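Local coordinates for putative Lipoprotein (Shewanella oneidensis, PDB 3U24), which is of unknown function but binds zinc and calcium ions and may be related to zinc-dependent peptidases, at residues Met104-Ile108 and Thr109-Ser113; Val320-Val323 and Arg324-Pro328; Tyr397-Trp400 and Ile401-Leu405. All blocks are in the same frame, centred on the assembly; numbering follows the deposited sequence.

How the contacts relate
The three contacts follow one another along the chain, each made within one continuous piece of it. Contact 1 closes the C-terminal end of helix 88-111. Contacts 2 and 3 lie on the opposite side of the chain's centre: the centre of contact 1 is about 46 Å from that of contact 2 and about 41 Å from that of contact 3. Contact 2 belongs to helix 319-337 and contact 3 to the start of helix 401-409. Their centres are about 12 Å apart and they touch, Leu-402 packing against Glu-322 and Val-323. Glu-322 and His-399, just ahead of helix 401-409, thus bring three zinc ions close together, while helix 401-409 carries His-408, a ligand of a further zinc ion.

Contact 1 (Met104-Ile108 and Thr109-Ser113); sequences MAWDI and TRFKS
Trp-106 and Phe-111 turn their rings almost parallel, with 17° between the planes, but the two are slid so far along each other that they barely overlap. The centroids of the Trp-106 six-membered ring and the Phe-111 ring are 4.9 Å apart. Over one face of the six-membered ring stands CB of Phe-111, 3.7 Å from the centroid of that Trp-106 ring, in a CH-pi contact. The closest touch is at the far corner of the indole, where CH2 of Trp-106 meets CD1 of Phe-111 at 3.4 Å. In both residues CG lies anti to the backbone N, with chi1 170° for Trp-106 and -167° for Phe-111, which carries the two rings out along the same flank. Arg-110 crosses the indole at about a right angle, and its CB meets CD1 of Trp-106 at 3.6 Å. Asp-107 runs alongside Phe-111 in the same direction, its OD1 meeting CD2 of Phe-111 at 3.6 Å, obliquely to the ring.

This is the C-terminal end of helix 88-111, where the last turn widens to a pi-type turn. Trp-106 O accepts two N-H groups from opposite faces of its carbonyl plane, Arg-110 N at 2.9 Å and Phe-111 N at 3.1 Å. Lys-112 N then reaches back five residues to Asp-107 O, 3.0 Å away, and with its positive phi takes the chain out of the helix while standing as N-cap to the short helix 113-116. A water donates to Asp-107 O and accepts from Ser-113 N, bridging the junction. Further out, Trp-106 NE1 is hydrogen-bonded to Gln-248 of helix 243-254, and Phe-111 meets Trp-116 edge-to-face.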
HETATM    1  N   MSE A 104      -1.590  -4.163  17.652  1.00 21.77           N
HETATM    2  CA  MSE A 104      -2.138  -2.998  18.389  1.00 22.65           C
HETATM    3  C   MSE A 104      -1.468  -2.800  19.743  1.00 22.83           C
HETATM    4  O   MSE A 104      -1.040  -1.678  20.073  1.00 22.13           O
HETATM    5  CB  MSE A 104      -3.661  -3.058  18.558  1.00 23.18           C
HETATM    6  CG  MSE A 104      -4.442  -2.931  17.227  1.00 24.07           C
HETATM    7 SE   MSE A 104      -6.339  -3.475  17.337  0.90 25.59          SE
HETATM    8  CE  MSE A 104      -6.870  -2.148  18.669  1.00 23.66           C
ATOM      9  N   ALA A 105      -1.375  -3.873  20.522  1.00 22.49           N
ATOM     10  CA  ALA A 105      -0.756  -3.822  21.830  1.00 22.40           C
ATOM     11  C   ALA A 105       0.698  -3.366  21.711  1.00 22.65           C
ATOM     12  O   ALA A 105       1.168  -2.514  22.474  1.00 22.50           O
ATOM     13  CB  ALA A 105      -0.844  -5.173  22.536  1.00 21.97           C
ATOM     14  N   TRP A 106       1.395  -3.965  20.758  1.00 22.90           N
ATOM     15  CA  TRP A 106       2.792  -3.706  20.552  1.00 23.10           C
ATOM     16  C   TRP A 106       3.034  -2.292  20.095  1.00 23.47           C
ATOM     17  O   TRP A 106       3.993  -1.711  20.529  1.00 21.90           O
ATOM     18  CB  TRP A 106       3.361  -4.703  19.556  1.00 22.77           C
ATOM     19  CG  TRP A 106       4.760  -4.404  19.060  1.00 23.40           C
ATOM     20  CD1 TRP A 106       5.981  -4.805  19.623  1.00 23.58           C
ATOM     21  CD2 TRP A 106       5.125  -3.623  17.872  1.00 22.61           C
ATOM     22  NE1 TRP A 106       7.024  -4.347  18.864  1.00 23.79           N
ATOM     23  CE2 TRP A 106       6.576  -3.661  17.790  1.00 23.39           C
ATOM     24  CE3 TRP A 106       4.407  -2.994  16.856  1.00 23.45           C
ATOM     25  CZ2 TRP A 106       7.273  -3.036  16.752  1.00 24.12           C
ATOM     26  CZ3 TRP A 106       5.115  -2.356  15.803  1.00 23.94           C
ATOM     27  CH2 TRP A 106       6.519  -2.369  15.765  1.00 23.37           C
ATOM     28  N   ASP A 107       2.172  -1.740  19.234  1.00 24.45           N
ATOM     29  CA  ASP A 107       2.249  -0.335  18.855  1.00 26.41           C
ATOM     30  C   ASP A 107       2.185   0.596  20.064  1.00 25.56           C
ATOM     31  O   ASP A 107       2.904   1.596  20.117  1.00 22.77           O
ATOM     32  CB  ASP A 107       1.122   0.095  17.882  1.00 30.36           C
ATOM     33  CG  ASP A 107       1.446  -0.215  16.395  1.00 35.89           C
ATOM     34  OD1 ASP A 107       2.637  -0.186  16.020  1.00 41.48           O
ATOM     35  OD2 ASP A 107       0.503  -0.479  15.587  1.00 42.24           O
ATOM     36  N   ILE A 108       1.303   0.268  21.014  1.00 24.19           N
ATOM     37  CA  ILE A 108       1.132   1.088  22.191  1.00 24.56           C
ATOM     38  C   ILE A 108       2.295   0.912  23.151  1.00 24.89           C
ATOM     39  O   ILE A 108       2.782   1.889  23.695  1.00 23.80           O
ATOM     40  CB  ILE A 108      -0.211   0.827  22.882  1.00 24.48           C
ATOM     41  CG1 ILE A 108      -1.349   1.402  22.007  1.00 24.53           C
ATOM     42  CG2 ILE A 108      -0.216   1.377  24.299  1.00 24.21           C
ATOM     43  CD1 ILE A 108      -2.689   0.791  22.349  1.00 24.03           C
ATOM     44  N   THR A 109       2.758  -0.312  23.372  1.00 25.97           N
ATOM     45  CA  THR A 109       3.695  -0.517  24.472  1.00 27.04           C
ATOM     46  C   THR A 109       5.169  -0.508  24.067  1.00 27.48           C
ATOM     47  O   THR A 109       6.023  -0.376  24.927  1.00 27.98           O
ATOM     48  CB  THR A 109       3.360  -1.826  25.232  1.00 28.25           C
ATOM     49  OG1 THR A 109       3.485  -2.931  24.333  1.00 28.54           O
ATOM     50  CG2 THR A 109       1.920  -1.787  25.763  1.00 27.14           C
ATOM     51  N   ARG A 110       5.487  -0.668  22.791  1.00 27.80           N
ATOM     52  CA  ARG A 110       6.889  -0.869  22.370  1.00 29.03           C
ATOM     53  C   ARG A 110       7.282   0.050  21.237  1.00 26.65           C
ATOM     54  O   ARG A 110       8.274   0.727  21.343  1.00 25.73           O
ATOM     55  CB  ARG A 110       7.154  -2.286  21.890  1.00 33.47           C
ATOM     56  CG  ARG A 110       6.910  -3.351  22.922  1.00 39.90           C
ATOM     57  CD  ARG A 110       8.131  -3.537  23.824  1.00 46.63           C
ATOM     58  NE  ARG A 110       7.931  -4.692  24.695  1.00 55.00           N
ATOM     59  CZ  ARG A 110       8.786  -5.105  25.635  1.00 64.10           C
ATOM     60  NH1 ARG A 110       9.941  -4.466  25.845  1.00 66.20           N
ATOM     61  NH2 ARG A 110       8.480  -6.177  26.370  1.00 66.00           N
ATOM     62  N   PHE A 111       6.503   0.087  20.166  1.00 23.98           N
ATOM     63  CA  PHE A 111       6.887   0.868  18.995  1.00 23.95           C
ATOM     64  C   PHE A 111       6.774   2.353  19.340  1.00 23.14           C
ATOM     65  O   PHE A 111       7.642   3.120  19.033  1.00 22.61           O
ATOM     66  CB  PHE A 111       5.991   0.526  17.800  1.00 23.25           C
ATOM     67  CG  PHE A 111       6.480   1.038  16.458  1.00 22.81           C
ATOM     68  CD1 PHE A 111       7.748   0.762  16.011  1.00 24.01           C
ATOM     69  CD2 PHE A 111       5.628   1.688  15.616  1.00 22.93           C
ATOM     70  CE1 PHE A 111       8.198   1.223  14.769  1.00 24.57           C
ATOM     71  CE2 PHE A 111       6.040   2.130  14.360  1.00 23.94           C
ATOM     72  CZ  PHE A 111       7.337   1.889  13.928  1.00 23.67           C
ATOM     73  N   LYS A 112       5.643   2.715  19.913  1.00 23.50           N
ATOM     74  CA  LYS A 112       5.399   4.007  20.495  1.00 24.56           C
ATOM     75  C   LYS A 112       5.526   5.136  19.490  1.00 23.21           C
ATOM     76  O   LYS A 112       6.075   6.189  19.784  1.00 21.55           O
ATOM     77  CB  LYS A 112       6.368   4.223  21.695  1.00 26.78           C
ATOM     78  CG  LYS A 112       6.116   3.273  22.865  1.00 29.65           C
ATOM     79  CD  LYS A 112       7.028   3.607  24.027  1.00 32.03           C
ATOM     80  CE  LYS A 112       6.470   3.094  25.350  1.00 35.98           C
ATOM     81  NZ  LYS A 112       7.072   3.788  26.546  1.00 39.24           N
ATOM     82  N   SER A 113       4.975   4.943  18.305  1.00 22.62           N
ATOM     83  CA  SER A 113       4.951   6.034  17.356  1.00 21.42           C
ATOM     84  C   SER A 113       4.076   7.156  17.830  1.00 20.54           C
ATOM     85  O   SER A 113       4.212   8.244  17.354  1.00 20.17           O
ATOM     86  CB  SER A 113       4.502   5.562  15.979  1.00 21.86           C
ATOM     87  OG  SER A 113       3.134   5.194  15.974  1.00 23.06           O
TER
HETATM   88  O   HOH W   1       2.834   3.245  17.875  1.00 35.13           O

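Contact 2 (Val320-Val323 and Arg324-Pro328); sequences VSEV and RKQIP. With ZN (zinc ion), chain J.
A zinc site on the flank of helix 319-337 is built on Glu-322, which binds the ion through OE2 at a long 2.6 Å, with two waters as further ligands. The same oxygen is gripped by the side chain one turn on: Gln-326 NE2 donates to Glu-322 OE2 at 2.9 Å, meeting the anti lone pair of that oxygen nearly straight on, at 162°. The carboxylate and amide planes are 70° apart, while OE2 lies close to the amide plane. The bend at chi2 of Glu-322 (60°) folds its chain back toward Gln-326, and the amide should help fix the rotation of the carboxylate. Gln-326 is itself tied through OE1 to Asn-406 of helix 401-409. The second oxygen, Glu-322 OE1, takes a water at 2.6 Å; Lys-325 NZ donates only weakly to that water, its salt bridge being with Glu-329.

On the far flank Val-320 and Arg-324 lie side by side, CG1 of Val-320 over a face of the guanidinium, 3.7 Å from Arg-324 NH1. Arg-324 continues to a salt bridge with Glu-352 of strand 349-352. Val-323 and Ile-327 both pack on Tyr-377 of strand 376-379. This is a surface helix that lays its valines and isoleucine on the small sheet, with an i to i+4 Glu-Gln pair holding a carboxylate ligand for zinc.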
ATOM      1  N   VAL A 320      -4.392   5.524 -23.537  1.00 26.27           N
ATOM      2  CA  VAL A 320      -5.595   4.868 -22.975  1.00 26.21           C
ATOM      3  C   VAL A 320      -6.122   3.777 -23.938  1.00 26.38           C
ATOM      4  O   VAL A 320      -6.378   2.692 -23.523  1.00 25.55           O
ATOM      5  CB  VAL A 320      -6.673   5.908 -22.602  1.00 25.99           C
ATOM      6  CG1 VAL A 320      -7.955   5.225 -22.178  1.00 26.30           C
ATOM      7  CG2 VAL A 320      -6.160   6.828 -21.464  1.00 26.07           C
ATOM      8  N   SER A 321      -6.245   4.071 -25.217  1.00 27.31           N
ATOM      9  CA  SER A 321      -6.561   3.069 -26.227  1.00 28.30           C
ATOM     10  C   SER A 321      -5.589   1.907 -26.282  1.00 27.54           C
ATOM     11  O   SER A 321      -6.023   0.779 -26.547  1.00 26.08           O
ATOM     12  CB  SER A 321      -6.531   3.705 -27.604  1.00 30.85           C
ATOM     13  OG  SER A 321      -7.650   4.519 -27.726  1.00 34.60           O
ATOM     14  N   GLU A 322      -4.288   2.158 -26.065  1.00 26.19           N
ATOM     15  CA  GLU A 322      -3.318   1.053 -26.131  1.00 26.22           C
ATOM     16  C   GLU A 322      -3.624   0.118 -24.976  1.00 25.49           C
ATOM     17  O   GLU A 322      -3.591  -1.118 -25.137  1.00 23.69           O
ATOM     18  CB  GLU A 322      -1.863   1.535 -26.123  1.00 27.18           C
ATOM     19  CG  GLU A 322      -0.769   0.443 -26.122  1.00 29.24           C
ATOM     20  CD  GLU A 322      -0.831  -0.492 -27.340  1.00 31.56           C
ATOM     21  OE1 GLU A 322      -1.219  -0.027 -28.424  1.00 33.86           O
ATOM     22  OE2 GLU A 322      -0.521  -1.707 -27.230  1.00 34.56           O
ATOM     23  N   VAL A 323      -3.986   0.703 -23.838  1.00 24.50           N
ATOM     24  CA  VAL A 323      -4.367  -0.086 -22.692  1.00 24.27           C
ATOM     25  C   VAL A 323      -5.598  -0.917 -22.958  1.00 25.70           C
ATOM     26  O   VAL A 323      -5.590  -2.116 -22.637  1.00 23.64           O
ATOM     27  CB  VAL A 323      -4.559   0.756 -21.410  1.00 24.04           C
ATOM     28  CG1 VAL A 323      -4.932  -0.161 -20.259  1.00 23.03           C
ATOM     29  CG2 VAL A 323      -3.267   1.502 -21.041  1.00 23.49           C
ATOM     30  N   ARG A 324      -6.641  -0.321 -23.549  1.00 27.33           N
ATOM     31  CA  ARG A 324      -7.860  -1.084 -23.861  1.00 29.25           C
ATOM     32  C   ARG A 324      -7.585  -2.213 -24.843  1.00 29.54           C
ATOM     33  O   ARG A 324      -8.181  -3.284 -24.765  1.00 29.85           O
ATOM     34  CB  ARG A 324      -8.930  -0.212 -24.522  1.00 32.59           C
ATOM     35  CG  ARG A 324      -9.603   0.812 -23.648  1.00 35.20           C
ATOM     36  CD  ARG A 324     -10.964   1.265 -24.211  1.00 38.90           C
ATOM     37  NE  ARG A 324     -11.572   2.113 -23.206  1.00 39.00           N
ATOM     38  CZ  ARG A 324     -11.478   3.438 -23.166  1.00 39.41           C
ATOM     39  NH1 ARG A 324     -10.886   4.121 -24.133  1.00 40.01           N
ATOM     40  NH2 ARG A 324     -12.017   4.083 -22.148  1.00 40.89           N
ATOM     41  N   LYS A 325      -6.723  -1.963 -25.803  1.00 30.56           N
ATOM     42  CA  LYS A 325      -6.355  -2.986 -26.784  1.00 33.72           C
ATOM     43  C   LYS A 325      -5.588  -4.160 -26.115  1.00 31.62           C
ATOM     44  O   LYS A 325      -5.817  -5.352 -26.440  1.00 31.55           O
ATOM     45  CB  LYS A 325      -5.533  -2.310 -27.891  1.00 38.26           C
ATOM     46  CG  LYS A 325      -5.004  -3.190 -29.009  1.00 43.14           C
ATOM     47  CD  LYS A 325      -4.197  -2.362 -30.015  1.00 49.14           C
ATOM     48  CE  LYS A 325      -3.565  -3.244 -31.098  1.00 53.87           C
ATOM     49  NZ  LYS A 325      -2.533  -4.172 -30.533  1.00 56.79           N
ATOM     50  N   GLN A 326      -4.747  -3.840 -25.132  1.00 29.11           N
ATOM     51  CA  GLN A 326      -3.858  -4.849 -24.518  1.00 29.16           C
ATOM     52  C   GLN A 326      -4.600  -5.831 -23.619  1.00 28.84           C
ATOM     53  O   GLN A 326      -4.274  -7.015 -23.601  1.00 28.06           O
ATOM     54  CB  GLN A 326      -2.709  -4.212 -23.734  1.00 28.12           C
ATOM     55  CG  GLN A 326      -1.597  -3.755 -24.645  1.00 29.55           C
ATOM     56  CD  GLN A 326      -0.389  -3.247 -23.906  1.00 29.87           C
ATOM     57  OE1 GLN A 326      -0.218  -3.500 -22.702  1.00 31.51           O
ATOM     58  NE2 GLN A 326       0.464  -2.516 -24.616  1.00 29.99           N
ATOM     59  N   ILE A 327      -5.607  -5.356 -22.905  1.00 27.34           N
ATOM     60  CA  ILE A 327      -6.250  -6.216 -21.949  1.00 29.07           C
ATOM     61  C   ILE A 327      -6.829  -7.486 -22.614  1.00 29.93           C
ATOM     62  O   ILE A 327      -6.551  -8.597 -22.123  1.00 28.64           O
ATOM     63  CB  ILE A 327      -7.229  -5.431 -21.054  1.00 30.80           C
ATOM     64  CG1 ILE A 327      -6.406  -4.516 -20.149  1.00 31.78           C
ATOM     65  CG2 ILE A 327      -8.045  -6.388 -20.176  1.00 30.94           C
ATOM     66  CD1 ILE A 327      -7.222  -3.501 -19.400  1.00 33.91           C
ATOM     67  N   PRO A 328      -7.585  -7.343 -23.735  1.00 29.24           N
ATOM     68  CA  PRO A 328      -8.050  -8.558 -24.390  1.00 30.11           C
ATOM     69  C   PRO A 328      -6.937  -9.408 -24.964  1.00 30.01           C
ATOM     70  O   PRO A 328      -7.136 -10.598 -25.136  1.00 29.54           O
ATOM     71  CB  PRO A 328      -8.993  -8.058 -25.514  1.00 31.05           C
ATOM     72  CG  PRO A 328      -9.284  -6.606 -25.216  1.00 30.78           C
ATOM     73  CD  PRO A 328      -8.501  -6.216 -23.959  1.00 30.11           C
TER
HETATM   74 ZN    ZN J   3       0.374  -3.408 -28.976  1.00107.23          ZN
HETATM   75  O   HOH W   2      -0.724  -1.274 -30.596  1.00 47.80           O
HETATM   76  O   HOH W   3       1.791  -1.862 -29.951  1.00 66.43           O
HETATM   77  O   HOH W   4       1.924  -5.002 -27.686  1.00 46.88           O

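Contact 3 (Tyr397-Trp400 and Ile401-Leu405); sequences YNHW and ILQIL. With ZN (zinc ion), chain I; ZN (zinc ion), chain G.
Over one face of the His-399 imidazole sits the amide nitrogen of Gln-403, offset toward the rim, its NE2 3.8 Å from His-399 NE2; the amide and ring planes stand 69° apart. At the imidazole edge lies Trp-400 CD2, and His-399 CD2 in turn lies over one face of the Trp-400 indole, toward its rim, while the indole edge meets Asn-398 OD1. The imidazole holds two zinc ions, one through ND1 at 2.4 Å and the other through NE2 at 2.0 Å. Gln-403 NE2 donates to His-399 O at 2.9 Å, from above the carbonyl plane, and to a water that is also a ligand of the NE2-bound zinc. Its OE1 is held by Tyr-454.

At the other end, CD1 of the Tyr-397 ring touches both Ile-401 CG2 and Leu-405 CD2, each at 3.9 Å. Between these ends Asn-398 (chi1 61°) turns OD1 onto Ile-401 N at 3.1 Å and, more weakly, onto Trp-400 N, while its ND2 is hydrogen-bonded to Arg-395 O. Such a capping bond from an asparagine side chain is characteristic of a helix start, here that of helix 401-409, which carries the zinc ligand His-408.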
ATOM      1  N   TYR A 397       6.855   4.197 -18.953  1.00 26.09           N
ATOM      2  CA  TYR A 397       5.823   3.227 -19.418  1.00 26.73           C
ATOM      3  C   TYR A 397       5.891   2.949 -20.920  1.00 25.10           C
ATOM      4  O   TYR A 397       4.916   3.085 -21.650  1.00 25.23           O
ATOM      5  CB  TYR A 397       4.427   3.595 -18.913  1.00 27.22           C
ATOM      6  CG  TYR A 397       4.417   3.657 -17.404  1.00 29.01           C
ATOM      7  CD1 TYR A 397       4.296   2.501 -16.634  1.00 30.94           C
ATOM      8  CD2 TYR A 397       4.570   4.851 -16.753  1.00 30.96           C
ATOM      9  CE1 TYR A 397       4.316   2.545 -15.250  1.00 30.82           C
ATOM     10  CE2 TYR A 397       4.614   4.913 -15.373  1.00 33.44           C
ATOM     11  CZ  TYR A 397       4.486   3.756 -14.629  1.00 33.90           C
ATOM     12  OH  TYR A 397       4.523   3.858 -13.255  1.00 37.38           O
ATOM     13  N   ASN A 398       7.055   2.466 -21.324  1.00 24.03           N
ATOM     14  CA  ASN A 398       7.404   2.278 -22.716  1.00 23.91           C
ATOM     15  C   ASN A 398       6.759   1.013 -23.367  1.00 24.15           C
ATOM     16  O   ASN A 398       5.895   0.386 -22.792  1.00 24.56           O
ATOM     17  CB  ASN A 398       8.936   2.302 -22.802  1.00 23.61           C
ATOM     18  CG  ASN A 398       9.577   1.197 -21.991  1.00 23.88           C
ATOM     19  OD1 ASN A 398       9.286   0.030 -22.240  1.00 23.15           O
ATOM     20  ND2 ASN A 398      10.426   1.556 -20.977  1.00 23.04           N
ATOM     21  N   HIS A 399       7.140   0.658 -24.581  1.00 24.73           N
ATOM     22  CA  HIS A 399       6.461  -0.414 -25.337  1.00 24.12           C
ATOM     23  C   HIS A 399       6.400  -1.700 -24.541  1.00 24.11           C
ATOM     24  O   HIS A 399       5.394  -2.414 -24.558  1.00 24.30           O
ATOM     25  CB  HIS A 399       7.217  -0.642 -26.652  1.00 24.62           C
ATOM     26  CG  HIS A 399       6.696  -1.802 -27.473  1.00 25.76           C
ATOM     27  ND1 HIS A 399       5.531  -1.737 -28.174  1.00 27.25           N
ATOM     28  CD2 HIS A 399       7.228  -3.052 -27.716  1.00 25.76           C
ATOM     29  CE1 HIS A 399       5.326  -2.897 -28.794  1.00 27.29           C
ATOM     30  NE2 HIS A 399       6.359  -3.707 -28.503  1.00 28.19           N
ATOM     31  N   TRP A 400       7.477  -2.011 -23.836  1.00 23.33           N
ATOM     32  CA  TRP A 400       7.525  -3.193 -22.990  1.00 23.19           C
ATOM     33  C   TRP A 400       6.942  -3.022 -21.607  1.00 22.30           C
ATOM     34  O   TRP A 400       6.163  -3.879 -21.148  1.00 22.21           O
ATOM     35  CB  TRP A 400       8.934  -3.703 -22.900  1.00 23.38           C
ATOM     36  CG  TRP A 400       9.513  -4.019 -24.274  1.00 24.51           C
ATOM     37  CD1 TRP A 400       9.390  -5.198 -24.985  1.00 25.11           C
ATOM     38  CD2 TRP A 400      10.276  -3.131 -25.158  1.00 23.99           C
ATOM     39  NE1 TRP A 400      10.043  -5.115 -26.183  1.00 25.62           N
ATOM     40  CE2 TRP A 400      10.594  -3.906 -26.343  1.00 25.04           C
ATOM     41  CE3 TRP A 400      10.686  -1.827 -25.091  1.00 24.36           C
ATOM     42  CZ2 TRP A 400      11.292  -3.373 -27.406  1.00 25.06           C
ATOM     43  CZ3 TRP A 400      11.425  -1.308 -26.134  1.00 24.12           C
ATOM     44  CH2 TRP A 400      11.719  -2.064 -27.268  1.00 25.14           C
ATOM     45  N   ILE A 401       7.278  -1.936 -20.927  1.00 21.27           N
ATOM     46  CA  ILE A 401       6.887  -1.785 -19.535  1.00 20.69           C
ATOM     47  C   ILE A 401       5.374  -1.604 -19.431  1.00 20.72           C
ATOM     48  O   ILE A 401       4.784  -2.037 -18.465  1.00 20.99           O
ATOM     49  CB  ILE A 401       7.628  -0.627 -18.837  1.00 20.44           C
ATOM     50  CG1 ILE A 401       9.124  -0.954 -18.643  1.00 20.78           C
ATOM     51  CG2 ILE A 401       6.964  -0.205 -17.538  1.00 20.34           C
ATOM     52  CD1 ILE A 401       9.479  -2.159 -17.807  1.00 20.91           C
ATOM     53  N   LEU A 402       4.746  -0.970 -20.411  1.00 20.65           N
ATOM     54  CA  LEU A 402       3.304  -0.824 -20.417  1.00 20.67           C
ATOM     55  C   LEU A 402       2.577  -2.195 -20.405  1.00 20.82           C
ATOM     56  O   LEU A 402       1.553  -2.340 -19.786  1.00 19.60           O
ATOM     57  CB  LEU A 402       2.871   0.022 -21.613  1.00 20.64           C
ATOM     58  CG  LEU A 402       1.369   0.313 -21.710  1.00 20.71           C
ATOM     59  CD1 LEU A 402       0.836   0.901 -20.382  1.00 20.18           C
ATOM     60  CD2 LEU A 402       1.053   1.192 -22.922  1.00 19.96           C
ATOM     61  N   GLN A 403       3.157  -3.198 -21.071  1.00 21.40           N
ATOM     62  CA  GLN A 403       2.581  -4.531 -21.125  1.00 21.58           C
ATOM     63  C   GLN A 403       2.745  -5.207 -19.745  1.00 22.07           C
ATOM     64  O   GLN A 403       1.800  -5.743 -19.177  1.00 21.04           O
ATOM     65  CB  GLN A 403       3.271  -5.347 -22.210  1.00 22.25           C
ATOM     66  CG  GLN A 403       3.095  -4.842 -23.645  1.00 22.49           C
ATOM     67  CD  GLN A 403       3.864  -5.728 -24.634  1.00 23.33           C
ATOM     68  OE1 GLN A 403       3.554  -6.913 -24.763  1.00 24.25           O
ATOM     69  NE2 GLN A 403       4.877  -5.177 -25.306  1.00 22.30           N
ATOM     70  N   ILE A 404       3.942  -5.097 -19.172  1.00 22.35           N
ATOM     71  CA  ILE A 404       4.175  -5.558 -17.813  1.00 22.54           C
ATOM     72  C   ILE A 404       3.275  -4.880 -16.770  1.00 21.99           C
ATOM     73  O   ILE A 404       2.786  -5.545 -15.859  1.00 21.40           O
ATOM     74  CB  ILE A 404       5.649  -5.389 -17.426  1.00 23.52           C
ATOM     75  CG1 ILE A 404       6.489  -6.334 -18.253  1.00 24.30           C
ATOM     76  CG2 ILE A 404       5.876  -5.692 -15.945  1.00 23.15           C
ATOM     77  CD1 ILE A 404       7.929  -5.884 -18.230  1.00 26.65           C
ATOM     78  N   LEU A 405       3.051  -3.576 -16.903  1.00 21.50           N
ATOM     79  CA  LEU A 405       2.109  -2.873 -16.013  1.00 21.57           C
ATOM     80  C   LEU A 405       0.680  -3.444 -16.095  1.00 20.92           C
ATOM     81  O   LEU A 405      -0.015  -3.571 -15.078  1.00 20.19           O
ATOM     82  CB  LEU A 405       2.043  -1.362 -16.330  1.00 21.94           C
ATOM     83  CG  LEU A 405       1.034  -0.497 -15.533  1.00 22.50           C
ATOM     84  CD1 LEU A 405       1.469  -0.352 -14.076  1.00 21.99           C
ATOM     85  CD2 LEU A 405       0.802   0.880 -16.168  1.00 22.57           C
TER
HETATM   86 ZN    ZN I   2       3.956   0.085 -28.401  1.00 83.73          ZN
HETATM   87 ZN    ZN G 596       6.627  -5.604 -29.247  1.00 55.18          ZN
HETATM   88  O   HOH W   5       6.654  -6.728 -27.307  1.00 35.36           O
HETATM   89  O   HOH W   6       8.771  -5.829 -29.711  1.00 39.98           O
HETATM   90  O   HOH W   7       3.033   0.726 -26.480  1.00 33.82           O